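Local coordinates for protein endo-1,3-beta-glucanase (Streptomyces sioyaensis, PDB 3DGT) that probably hydrolyses internal 1,3-beta-glucosidic bonds of beta-glucans through this part of the protein, its family 16 glycoside hydrolase catalytic domain, at residues A[23-28]-A[58-63]; A[65-70]-A[265-270]; A[83-88]-A[238-243]. All blocks are in the same frame, centred on the assembly; numbering follows the deposited sequence.

How the contacts relate
Contact 3 lies deepest, about 7 Å from the centre of the chain, with every touching residue buried; contact 2, also largely buried, lies about 14 Å out, and contact 1, where a loop meets a short strand, about 17 Å. Contacts 1 and 2 share a layer, strand 60-62 pairing with strand 68-74; the apolar side chains of contact 2 pack across the sandwich interior on those of contact 3, which falls inside the long chain loop closed by contact 2. Their chemistry differs accordingly: contact 1 rests on one backbone bond, a water and light apolar packing, contact 2 on strand pairing with a magnesium ion at one end, and contact 3 on strand pairing with buried charged side chains on one face.

Contact 1. Residues A[23-28]-A[58-63]; sequences SSVNTA and SNVSLD
Ser23 and Leu62 meet where the loop 23-28 passes strand 60-62. Leu62 N donates to Ser23 O at 3.0 Å, and Ser61 CA rests against the same oxygen. Along the Leu62 side chain, CB comes within 4.0 Å of Ser23 OG. With CG anti to its own carbonyl carbon (chi1 -52°), the branch point sits 3.8 Å from Ser23 O. Beyond it, CD1 continues outward to touch Ser23 OG at 3.4 Å, and it passes more loosely by Ser24 O. The Ser23 hydroxyl is hydrogen-bonded to Ala20 O, and Phe17 packs on the leucine as well. Cutting Leu62 back to an alanine would probably open a gap beside Ser23 and Phe17 and let the loop shift. Further along, a water accepts from Val25 N and donates to Val60 O, spanning a separation too wide for direct pairing. Val25 CG1 faces Val60 CG1 at 4.4 Å, and both valines pack on Phe32 of strand 30-32. The arrangement is that of a connecting loop pinned by its backbone to a short strand of the family 16 beta-sandwich.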
ATOM      1  N   SER A  23      -5.187   0.386 -21.573  1.00 14.96           N
ATOM      2  CA  SER A  23      -6.233   1.357 -21.263  1.00 15.52           C
ATOM      3  C   SER A  23      -6.065   1.955 -19.881  1.00 15.58           C
ATOM      4  O   SER A  23      -5.296   1.463 -19.045  1.00 15.37           O
ATOM      5  CB  SER A  23      -7.639   0.755 -21.439  1.00 15.66           C
ATOM      6  OG  SER A  23      -7.956  -0.189 -20.432  1.00 15.44           O
ATOM      7  N   SER A  24      -6.823   3.022 -19.649  1.00 16.07           N
ATOM      8  CA  SER A  24      -6.728   3.778 -18.426  1.00 16.38           C
ATOM      9  C   SER A  24      -7.540   3.166 -17.281  1.00 16.57           C
ATOM     10  O   SER A  24      -8.526   2.474 -17.512  1.00 17.07           O
ATOM     11  CB  SER A  24      -7.129   5.240 -18.683  1.00 16.86           C
ATOM     12  OG  SER A  24      -8.515   5.377 -19.000  1.00 16.49           O
ATOM     13  N   VAL A  25      -7.111   3.442 -16.050  1.00 15.78           N
ATOM     14  CA  VAL A  25      -7.793   2.989 -14.829  1.00 15.89           C
ATOM     15  C   VAL A  25      -9.173   3.664 -14.650  1.00 15.42           C
ATOM     16  O   VAL A  25      -9.409   4.753 -15.176  1.00 15.40           O
ATOM     17  CB  VAL A  25      -6.865   3.210 -13.593  1.00 16.95           C
ATOM     18  CG1 VAL A  25      -6.771   4.691 -13.202  1.00 16.99           C
ATOM     19  CG2 VAL A  25      -7.284   2.372 -12.417  1.00 18.02           C
ATOM     20  N   ASN A  26     -10.080   3.001 -13.926  1.00 14.42           N
ATOM     21  CA  ASN A  26     -11.414   3.548 -13.647  1.00 14.30           C
ATOM     22  C   ASN A  26     -11.337   4.669 -12.626  1.00 13.67           C
ATOM     23  O   ASN A  26     -11.205   4.427 -11.421  1.00 13.84           O
ATOM     24  CB  ASN A  26     -12.360   2.444 -13.146  1.00 14.79           C
ATOM     25  CG  ASN A  26     -13.817   2.905 -13.029  1.00 16.83           C
ATOM     26  OD1 ASN A  26     -14.139   4.087 -13.182  1.00 18.73           O
ATOM     27  ND2 ASN A  26     -14.707   1.955 -12.766  1.00 19.15           N
ATOM     28  N   THR A  27     -11.445   5.899 -13.116  1.00 13.24           N
ATOM     29  CA  THR A  27     -11.331   7.072 -12.254  1.00 13.54           C
ATOM     30  C   THR A  27     -12.604   7.361 -11.443  1.00 13.65           C
ATOM     31  O   THR A  27     -12.616   8.287 -10.623  1.00 13.73           O
ATOM     32  CB  THR A  27     -10.876   8.321 -13.032  1.00 13.82           C
ATOM     33  OG1 THR A  27     -11.643   8.444 -14.233  1.00 14.63           O
ATOM     34  CG2 THR A  27      -9.393   8.217 -13.396  1.00 13.98           C
ATOM     35  N   ALA A  28     -13.660   6.566 -11.619  1.00 13.38           N
ATOM     36  CA  ALA A  28     -14.744   6.615 -10.634  1.00 13.46           C
ATOM     37  C   ALA A  28     -14.250   6.047  -9.301  1.00 13.20           C
ATOM     38  O   ALA A  28     -14.752   6.430  -8.242  1.00 14.02           O
ATOM     39  CB  ALA A  28     -15.968   5.861 -11.108  1.00 13.33           C
ATOM     40  N   SER A  58       1.974   5.107 -19.481  1.00 13.14           N
ATOM     41  CA  SER A  58       3.329   4.586 -19.401  1.00 13.07           C
ATOM     42  C   SER A  58       3.654   4.170 -17.968  1.00 12.38           C
ATOM     43  O   SER A  58       4.549   3.356 -17.754  1.00 12.90           O
ATOM     44  CB  SER A  58       4.350   5.603 -19.922  1.00 13.29           C
ATOM     45  OG  SER A  58       4.280   6.820 -19.200  1.00 15.15           O
ATOM     46  N   ASN A  59       2.914   4.723 -17.002  1.00 11.29           N
ATOM     47  CA  ASN A  59       3.126   4.420 -15.576  1.00 11.40           C
ATOM     48  C   ASN A  59       1.945   3.730 -14.894  1.00 11.43           C
ATOM     49  O   ASN A  59       2.147   3.036 -13.907  1.00 11.17           O
ATOM     50  CB  ASN A  59       3.427   5.695 -14.776  1.00 11.17           C
ATOM     51  CG  ASN A  59       4.687   6.416 -15.234  1.00 11.04           C
ATOM     52  OD1 ASN A  59       4.626   7.598 -15.555  1.00 12.81           O
ATOM     53  ND2 ASN A  59       5.829   5.730 -15.238  1.00 11.25           N
ATOM     54  N   VAL A  60       0.724   3.965 -15.380  1.00 11.78           N
ATOM     55  CA  VAL A  60      -0.482   3.376 -14.792  1.00 12.14           C
ATOM     56  C   VAL A  60      -1.409   2.926 -15.917  1.00 12.32           C
ATOM     57  O   VAL A  60      -1.942   3.757 -16.643  1.00 12.05           O
ATOM     58  CB  VAL A  60      -1.244   4.395 -13.891  1.00 11.64           C
ATOM     59  CG1 VAL A  60      -2.498   3.758 -13.267  1.00 12.28           C
ATOM     60  CG2 VAL A  60      -0.335   4.963 -12.800  1.00 12.97           C
ATOM     61  N   SER A  61      -1.595   1.617 -16.076  1.00 12.50           N
ATOM     62  CA  SER A  61      -2.430   1.112 -17.166  1.00 13.77           C
ATOM     63  C   SER A  61      -2.966  -0.271 -16.822  1.00 13.57           C
ATOM     64  O   SER A  61      -2.572  -0.859 -15.816  1.00 15.02           O
ATOM     65  CB  SER A  61      -1.630   1.061 -18.475  1.00 14.68           C
ATOM     66  OG  SER A  61      -0.729  -0.037 -18.466  1.00 16.67           O
ATOM     67  N   LEU A  62      -3.879  -0.781 -17.641  1.00 13.05           N
ATOM     68  CA  LEU A  62      -4.324  -2.165 -17.497  1.00 12.63           C
ATOM     69  C   LEU A  62      -3.551  -3.077 -18.437  1.00 12.75           C
ATOM     70  O   LEU A  62      -3.087  -2.643 -19.499  1.00 12.98           O
ATOM     71  CB  LEU A  62      -5.822  -2.280 -17.778  1.00 12.68           C
ATOM     72  CG  LEU A  62      -6.772  -1.346 -17.031  1.00 12.40           C
ATOM     73  CD1 LEU A  62      -8.193  -1.679 -17.404  1.00 14.96           C
ATOM     74  CD2 LEU A  62      -6.586  -1.440 -15.520  1.00 13.75           C
ATOM     75  N   ASP A  63      -3.417  -4.343 -18.058  1.00 12.94           N
ATOM     76  CA  ASP A  63      -2.729  -5.313 -18.923  1.00 12.67           C
ATOM     77  C   ASP A  63      -3.628  -6.072 -19.900  1.00 13.26           C
ATOM     78  O   ASP A  63      -3.127  -6.815 -20.757  1.00 13.22           O
ATOM     79  CB  ASP A  63      -1.822  -6.267 -18.121  1.00 13.47           C
ATOM     80  CG  ASP A  63      -2.587  -7.253 -17.227  1.00 12.14           C
ATOM     81  OD1 ASP A  63      -3.822  -7.254 -17.196  1.00 12.05           O
ATOM     82  OD2 ASP A  63      -1.905  -8.046 -16.541  1.00 13.40           O
TER
HETATM   83  O   HOH W   1      -4.558   4.903 -16.136  1.00 16.13           O

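Contact 2. Residues A[65-70]-A[265-270]. With MG (magnesium ion), chain B.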
ATOM      1  N   ASN A  65      -5.618  -8.400 -19.028  1.00 14.69           N
ATOM      2  CA  ASN A  65      -5.811  -9.742 -18.482  1.00 14.82           C
ATOM      3  C   ASN A  65      -6.371  -9.707 -17.073  1.00 14.15           C
ATOM      4  O   ASN A  65      -6.341 -10.708 -16.368  1.00 14.93           O
ATOM      5  CB  ASN A  65      -4.507 -10.540 -18.527  1.00 15.88           C
ATOM      6  CG  ASN A  65      -3.987 -10.728 -19.946  1.00 17.97           C
ATOM      7  OD1 ASN A  65      -4.758 -10.774 -20.897  1.00 21.19           O
ATOM      8  ND2 ASN A  65      -2.671 -10.840 -20.083  1.00 21.78           N
ATOM      9  N   GLY A  66      -6.904  -8.553 -16.687  1.00 12.50           N
ATOM     10  CA  GLY A  66      -7.518  -8.385 -15.370  1.00 12.08           C
ATOM     11  C   GLY A  66      -6.625  -7.736 -14.328  1.00 11.32           C
ATOM     12  O   GLY A  66      -6.897  -7.835 -13.132  1.00 11.13           O
ATOM     13  N   ASP A  67      -5.552  -7.080 -14.768  1.00 11.34           N
ATOM     14  CA  ASP A  67      -4.613  -6.479 -13.828  1.00 11.48           C
ATOM     15  C   ASP A  67      -4.279  -5.040 -14.139  1.00 11.39           C
ATOM     16  O   ASP A  67      -4.187  -4.638 -15.305  1.00 12.10           O
ATOM     17  CB  ASP A  67      -3.285  -7.242 -13.765  1.00 11.29           C
ATOM     18  CG  ASP A  67      -3.459  -8.736 -13.715  1.00 11.63           C
ATOM     19  OD1 ASP A  67      -4.015  -9.239 -12.725  1.00 12.64           O
ATOM     20  OD2 ASP A  67      -2.986  -9.415 -14.661  1.00 11.18           O
ATOM     21  N   LEU A  68      -4.069  -4.284 -13.067  1.00 11.43           N
ATOM     22  CA  LEU A  68      -3.430  -2.981 -13.128  1.00 11.86           C
ATOM     23  C   LEU A  68      -1.918  -3.169 -13.215  1.00 11.55           C
ATOM     24  O   LEU A  68      -1.360  -4.046 -12.541  1.00 11.81           O
ATOM     25  CB  LEU A  68      -3.753  -2.198 -11.856  1.00 12.11           C
ATOM     26  CG  LEU A  68      -3.018  -0.879 -11.612  1.00 14.54           C
ATOM     27  CD1 LEU A  68      -3.524   0.183 -12.544  1.00 18.10           C
ATOM     28  CD2 LEU A  68      -3.216  -0.463 -10.175  1.00 16.23           C
ATOM     29  N   LEU A  69      -1.261  -2.349 -14.034  1.00 11.43           N
ATOM     30  CA  LEU A  69       0.201  -2.268 -14.074  1.00 11.18           C
ATOM     31  C   LEU A  69       0.647  -0.901 -13.584  1.00 10.96           C
ATOM     32  O   LEU A  69       0.228   0.124 -14.129  1.00 11.32           O
ATOM     33  CB  LEU A  69       0.729  -2.468 -15.502  1.00 11.71           C
ATOM     34  CG  LEU A  69       0.324  -3.731 -16.257  1.00 11.70           C
ATOM     35  CD1 LEU A  69       0.822  -3.617 -17.681  1.00 12.38           C
ATOM     36  CD2 LEU A  69       0.881  -4.976 -15.589  1.00 13.09           C
ATOM     37  N   ILE A  70       1.491  -0.880 -12.560  1.00 10.72           N
ATOM     38  CA  ILE A  70       2.173   0.356 -12.202  1.00 10.94           C
ATOM     39  C   ILE A  70       3.644   0.156 -12.529  1.00 11.15           C
ATOM     40  O   ILE A  70       4.311  -0.682 -11.914  1.00 11.12           O
ATOM     41  CB  ILE A  70       1.960   0.783 -10.722  1.00 10.98           C
ATOM     42  CG1 ILE A  70       0.477   1.071 -10.453  1.00 10.44           C
ATOM     43  CG2 ILE A  70       2.807   2.022 -10.426  1.00 12.12           C
ATOM     44  CD1 ILE A  70       0.145   1.387  -8.987  1.00 12.30           C
ATOM     45  N   PRO A 265       6.694  -3.823 -13.856  1.00 10.82           N
ATOM     46  CA  PRO A 265       5.494  -3.364 -13.151  1.00 11.15           C
ATOM     47  C   PRO A 265       5.156  -4.116 -11.872  1.00 11.17           C
ATOM     48  O   PRO A 265       5.442  -5.308 -11.756  1.00 11.78           O
ATOM     49  CB  PRO A 265       4.379  -3.602 -14.173  1.00 11.08           C
ATOM     50  CG  PRO A 265       4.852  -4.799 -14.958  1.00 11.23           C
ATOM     51  CD  PRO A 265       6.358  -4.574 -15.085  1.00 11.44           C
ATOM     52  N   MET A 266       4.527  -3.418 -10.931  1.00 11.21           N
ATOM     53  CA  MET A 266       3.702  -4.108  -9.950  1.00 10.95           C
ATOM     54  C   MET A 266       2.408  -4.453 -10.682  1.00 10.91           C
ATOM     55  O   MET A 266       1.821  -3.599 -11.357  1.00 11.27           O
ATOM     56  CB  MET A 266       3.407  -3.226  -8.747  1.00 11.02           C
ATOM     57  CG  MET A 266       2.495  -3.919  -7.728  1.00 10.95           C
ATOM     58  SD  MET A 266       2.405  -3.068  -6.140  1.00 11.46           S
ATOM     59  CE  MET A 266       1.580  -1.545  -6.603  1.00 12.25           C
ATOM     60  N   VAL A 267       2.003  -5.717 -10.583  1.00 11.17           N
ATOM     61  CA  VAL A 267       0.857  -6.242 -11.313  1.00 11.21           C
ATOM     62  C   VAL A 267      -0.246  -6.546 -10.300  1.00 11.12           C
ATOM     63  O   VAL A 267      -0.096  -7.458  -9.490  1.00 11.51           O
ATOM     64  CB  VAL A 267       1.231  -7.527 -12.086  1.00 10.98           C
ATOM     65  CG1 VAL A 267       0.053  -7.997 -12.921  1.00 11.49           C
ATOM     66  CG2 VAL A 267       2.440  -7.288 -12.992  1.00 12.26           C
ATOM     67  N   VAL A 268      -1.342  -5.786 -10.343  1.00 11.06           N
ATOM     68  CA  VAL A 268      -2.388  -5.885  -9.321  1.00 11.23           C
ATOM     69  C   VAL A 268      -3.676  -6.437  -9.917  1.00 11.11           C
ATOM     70  O   VAL A 268      -4.323  -5.777 -10.724  1.00 10.81           O
ATOM     71  CB  VAL A 268      -2.671  -4.506  -8.668  1.00 10.89           C
ATOM     72  CG1 VAL A 268      -3.637  -4.652  -7.481  1.00 11.71           C
ATOM     73  CG2 VAL A 268      -1.352  -3.831  -8.238  1.00 11.57           C
ATOM     74  N   ASP A 269      -4.059  -7.647  -9.513  1.00 11.03           N
ATOM     75  CA  ASP A 269      -5.303  -8.253  -9.987  1.00 10.73           C
ATOM     76  C   ASP A 269      -6.538  -7.530  -9.462  1.00 10.62           C
ATOM     77  O   ASP A 269      -7.480  -7.257 -10.212  1.00 10.31           O
ATOM     78  CB  ASP A 269      -5.328  -9.732  -9.600  1.00 11.14           C
ATOM     79  CG  ASP A 269      -6.528 -10.486 -10.150  1.00 11.11           C
ATOM     80  OD1 ASP A 269      -7.274  -9.970 -11.017  1.00 11.73           O
ATOM     81  OD2 ASP A 269      -6.716 -11.638  -9.702  1.00 11.24           O
ATOM     82  N   TYR A 270      -6.536  -7.199  -8.182  1.00 10.62           N
ATOM     83  CA  TYR A 270      -7.675  -6.508  -7.599  1.00 10.57           C
ATOM     84  C   TYR A 270      -7.318  -5.840  -6.286  1.00 11.12           C
ATOM     85  O   TYR A 270      -6.315  -6.178  -5.658  1.00 10.83           O
ATOM     86  CB  TYR A 270      -8.859  -7.479  -7.384  1.00 11.31           C
ATOM     87  CG  TYR A 270      -8.622  -8.555  -6.350  1.00 11.22           C
ATOM     88  CD1 TYR A 270      -8.823  -8.300  -4.987  1.00 10.25           C
ATOM     89  CD2 TYR A 270      -8.206  -9.832  -6.730  1.00 10.77           C
ATOM     90  CE1 TYR A 270      -8.619  -9.297  -4.032  1.00 10.17           C
ATOM     91  CE2 TYR A 270      -8.003 -10.833  -5.772  1.00 10.44           C
ATOM     92  CZ  TYR A 270      -8.200 -10.549  -4.435  1.00 11.07           C
ATOM     93  OH  TYR A 270      -7.997 -11.533  -3.489  1.00 11.88           O
TER
HETATM   94 MG    MG B 800      -8.385  -8.394 -11.716  1.00 11.16          MG
HETATM   95  O   HOH W   2      -9.467  -9.503 -13.081  1.00 11.36           O
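Strand 68-70 runs antiparallel to strand 266-270 (156° between their directions), the short strand axes 4.8 Å apart at their closest, with paired backbone bonds joining Leu68 to Val268 (2.8 Å from Leu68 N to Val268 O) and Ile70 to Met266. On one face Leu68 and Val268 pack CB to CB, and Ile70 lies alongside Met266. The methionine bends at its last torsion (chi3 66°), bringing CE to 4.0 Å from Ile70 CD1. This apolar row turns into the core of the family 16 beta-sandwich: Leu68, Ile70 and Met266 pack on Leu240 and Val242 of strand 236-244, and Val268 on Leu106 of strand 99-107. On the other face the partly exposed Leu69, Val267 and Pro265 cluster, Leu69 CD2 touching Val267 CG2 at 3.8 Å and also Pro265 CB. Val267 CG1 presses as well on CB of the buried Asp67, at 3.5 Å. Where the pairing ends, a magnesium ion joins the two segments, a metal site on the sandwich as in several family 16 enzymes. Gly66 O and Asp269 O each bind it at 2.1 Å. Asp269 CG is anti to its backbone N (chi1 -175°), which swings OD1 round beside the residue's own carbonyl oxygen and makes a chelate. Asp16 O and a water are further ligands. The ion draws Gly66 O to 3.0 Å from Asp269 OD1, two acceptors that would otherwise probably repel. Asp269 OD2 is held by a salt bridge to Arg105 and a hydrogen bond from Ser1 N, which fixes the carboxylate's rotation.

Contact 3. Residues A[83-88]-A[238-243]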
ATOM      1  N   GLY A  83       3.849   5.503 -10.852  1.00 10.81           N
ATOM      2  CA  GLY A  83       2.428   5.718 -10.583  1.00 10.86           C
ATOM      3  C   GLY A  83       2.107   5.605  -9.109  1.00 11.22           C
ATOM      4  O   GLY A  83       2.758   4.861  -8.368  1.00 11.19           O
ATOM      5  N   ARG A  84       1.094   6.365  -8.708  1.00 10.83           N
ATOM      6  CA  ARG A  84       0.582   6.405  -7.330  1.00 11.34           C
ATOM      7  C   ARG A  84      -0.877   6.794  -7.407  1.00 11.47           C
ATOM      8  O   ARG A  84      -1.207   7.944  -7.716  1.00 12.08           O
ATOM      9  CB  ARG A  84       1.355   7.434  -6.492  1.00 11.41           C
ATOM     10  CG  ARG A  84       0.910   7.542  -5.039  1.00 12.15           C
ATOM     11  CD  ARG A  84       1.794   8.533  -4.293  1.00 11.97           C
ATOM     12  NE  ARG A  84       1.250   8.911  -2.985  1.00 12.44           N
ATOM     13  CZ  ARG A  84       1.946   8.916  -1.846  1.00 12.06           C
ATOM     14  NH1 ARG A  84       3.227   8.559  -1.824  1.00 13.19           N
ATOM     15  NH2 ARG A  84       1.349   9.286  -0.714  1.00 13.56           N
ATOM     16  N   ILE A  85      -1.751   5.819  -7.170  1.00 11.13           N
ATOM     17  CA  ILE A  85      -3.193   6.061  -7.239  1.00 11.73           C
ATOM     18  C   ILE A  85      -3.844   5.816  -5.893  1.00 11.29           C
ATOM     19  O   ILE A  85      -3.372   4.978  -5.122  1.00 11.54           O
ATOM     20  CB  ILE A  85      -3.883   5.253  -8.363  1.00 11.55           C
ATOM     21  CG1 ILE A  85      -3.783   3.740  -8.131  1.00 11.32           C
ATOM     22  CG2 ILE A  85      -3.308   5.660  -9.719  1.00 12.98           C
ATOM     23  CD1 ILE A  85      -4.624   2.941  -9.134  1.00 12.02           C
ATOM     24  N   GLU A  86      -4.896   6.580  -5.599  1.00 11.50           N
ATOM     25  CA  GLU A  86      -5.649   6.434  -4.346  1.00 12.08           C
ATOM     26  C   GLU A  86      -7.128   6.270  -4.619  1.00 11.93           C
ATOM     27  O   GLU A  86      -7.656   6.805  -5.594  1.00 11.96           O
ATOM     28  CB  GLU A  86      -5.484   7.671  -3.449  1.00 12.27           C
ATOM     29  CG  GLU A  86      -4.067   8.171  -3.321  1.00 14.01           C
ATOM     30  CD  GLU A  86      -3.914   9.305  -2.326  1.00 13.07           C
ATOM     31  OE1 GLU A  86      -4.910   9.738  -1.704  1.00 14.94           O
ATOM     32  OE2 GLU A  86      -2.778   9.762  -2.177  1.00 15.29           O
ATOM     33  N   THR A  87      -7.818   5.565  -3.737  1.00 11.50           N
ATOM     34  CA  THR A  87      -9.261   5.450  -3.909  1.00 11.61           C
ATOM     35  C   THR A  87      -9.899   6.826  -3.781  1.00 12.25           C
ATOM     36  O   THR A  87      -9.492   7.655  -2.956  1.00 12.49           O
ATOM     37  CB  THR A  87      -9.908   4.465  -2.910  1.00 11.21           C
ATOM     38  OG1 THR A  87      -9.512   4.794  -1.571  1.00 11.30           O
ATOM     39  CG2 THR A  87      -9.503   3.028  -3.242  1.00 11.71           C
ATOM     40  N   THR A  88     -10.897   7.078  -4.619  1.00 12.87           N
ATOM     41  CA  THR A  88     -11.733   8.258  -4.441  1.00 13.66           C
ATOM     42  C   THR A  88     -12.413   8.190  -3.073  1.00 13.02           C
ATOM     43  O   THR A  88     -12.559   9.209  -2.400  1.00 13.63           O
ATOM     44  CB  THR A  88     -12.785   8.352  -5.542  1.00 14.29           C
ATOM     45  OG1 THR A  88     -13.441   7.095  -5.665  1.00 17.40           O
ATOM     46  CG2 THR A  88     -12.126   8.663  -6.874  1.00 14.98           C
ATOM     47  N   VAL A 238      -7.314   3.990   0.275  1.00 11.60           N
ATOM     48  CA  VAL A 238      -6.339   2.973  -0.130  1.00 12.09           C
ATOM     49  C   VAL A 238      -5.422   3.569  -1.190  1.00 11.85           C
ATOM     50  O   VAL A 238      -5.875   4.327  -2.051  1.00 12.50           O
ATOM     51  CB  VAL A 238      -7.058   1.713  -0.688  1.00 12.21           C
ATOM     52  CG1 VAL A 238      -6.057   0.725  -1.306  1.00 14.21           C
ATOM     53  CG2 VAL A 238      -7.891   1.044   0.406  1.00 14.14           C
ATOM     54  N   ILE A 239      -4.139   3.226  -1.116  1.00 10.93           N
ATOM     55  CA  ILE A 239      -3.128   3.722  -2.056  1.00 10.58           C
ATOM     56  C   ILE A 239      -2.353   2.548  -2.665  1.00 10.61           C
ATOM     57  O   ILE A 239      -2.017   1.591  -1.961  1.00 10.57           O
ATOM     58  CB  ILE A 239      -2.128   4.706  -1.368  1.00 10.48           C
ATOM     59  CG1 ILE A 239      -2.853   5.842  -0.631  1.00 11.59           C
ATOM     60  CG2 ILE A 239      -1.134   5.279  -2.378  1.00 11.95           C
ATOM     61  CD1 ILE A 239      -3.074   5.571   0.856  1.00 12.76           C
ATOM     62  N   LEU A 240      -2.096   2.618  -3.973  1.00 10.80           N
ATOM     63  CA  LEU A 240      -1.177   1.705  -4.674  1.00 10.70           C
ATOM     64  C   LEU A 240      -0.099   2.549  -5.347  1.00 10.99           C
ATOM     65  O   LEU A 240      -0.409   3.533  -6.008  1.00 11.03           O
ATOM     66  CB  LEU A 240      -1.919   0.911  -5.752  1.00 11.10           C
ATOM     67  CG  LEU A 240      -2.911  -0.149  -5.271  1.00 12.12           C
ATOM     68  CD1 LEU A 240      -3.814  -0.538  -6.427  1.00 12.77           C
ATOM     69  CD2 LEU A 240      -2.189  -1.365  -4.740  1.00 14.39           C
ATOM     70  N   ASN A 241       1.164   2.167  -5.184  1.00 11.14           N
ATOM     71  CA  ASN A 241       2.251   2.883  -5.839  1.00 11.15           C
ATOM     72  C   ASN A 241       3.492   2.044  -6.014  1.00 10.98           C
ATOM     73  O   ASN A 241       3.646   1.007  -5.378  1.00 11.00           O
ATOM     74  CB  ASN A 241       2.613   4.156  -5.054  1.00 12.02           C
ATOM     75  CG  ASN A 241       3.167   3.852  -3.673  1.00 12.58           C
ATOM     76  OD1 ASN A 241       2.420   3.557  -2.742  1.00 12.58           O
ATOM     77  ND2 ASN A 241       4.482   3.918  -3.539  1.00 12.67           N
ATOM     78  N   VAL A 242       4.382   2.509  -6.884  1.00 10.79           N
ATOM     79  CA  VAL A 242       5.762   2.040  -6.847  1.00 10.81           C
ATOM     80  C   VAL A 242       6.669   3.263  -6.746  1.00 10.84           C
ATOM     81  O   VAL A 242       6.866   4.003  -7.707  1.00 10.94           O
ATOM     82  CB  VAL A 242       6.146   1.138  -8.051  1.00 10.91           C
ATOM     83  CG1 VAL A 242       7.564   0.613  -7.852  1.00 12.01           C
ATOM     84  CG2 VAL A 242       5.155  -0.035  -8.218  1.00 11.16           C
ATOM     85  N   ALA A 243       7.198   3.488  -5.551  1.00 10.36           N
ATOM     86  CA  ALA A 243       8.185   4.541  -5.350  1.00 10.99           C
ATOM     87  C   ALA A 243       9.530   4.074  -5.896  1.00 10.84           C
ATOM     88  O   ALA A 243       9.775   2.875  -6.014  1.00 10.87           O
ATOM     89  CB  ALA A 243       8.286   4.904  -3.864  1.00 11.03           C
TER
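Ile239 lies between and alongside the stems of Arg84 and Glu86, CG2 reaching Arg84 CG at 4.0 Å and CG1 touching Glu86 CG at 3.8 Å. Arg84 is extended from CG to NE and runs alongside Asn241, its CG 3.8 Å from Asn241 CB, with guanidinium and amide planes 31° apart. Their polar ends find partners beyond the pair of strands. Arg84 NE forms a salt bridge with Asp33, Glu86 OE1 another with Arg131, and the Tyr38 hydroxyl bonds to both Arg84 NH2 and Glu86 OE2, tying the two side chains together; Asn241 OD1 takes a hydrogen bond from Trp124 NE1. Such a polar and aromatic surface is consistent with the cleft side of a family 16 jelly-roll. On the reverse face Ile85 CG1 meets Leu240 CB at 4.1 Å. The strands are almost exactly antiparallel (175°); Ile85 and Leu240 exchange two backbone bonds, Ile85 N to Leu240 O measuring 2.9 Å. One end departs from regular pairing. Thr87 N still donates to Val238 O, but Val238 N is received by Thr87 OG1 at 3.0 Å in a nearly straight bond (176° at the hydrogen). The hydroxyl, also hydrogen-bonded to Arg89 O, thus does the work of a backbone carbonyl, and the oxygen it replaces, Thr87 O, turns to Arg131. Thr87 CG2 meanwhile packs on Val238 CB at 3.8 Å. Strand 30-32 borders 80-87 and strand 119-127 borders 236-244, while Leu68 of strand 68-74 packs on Ile85 and Leu240.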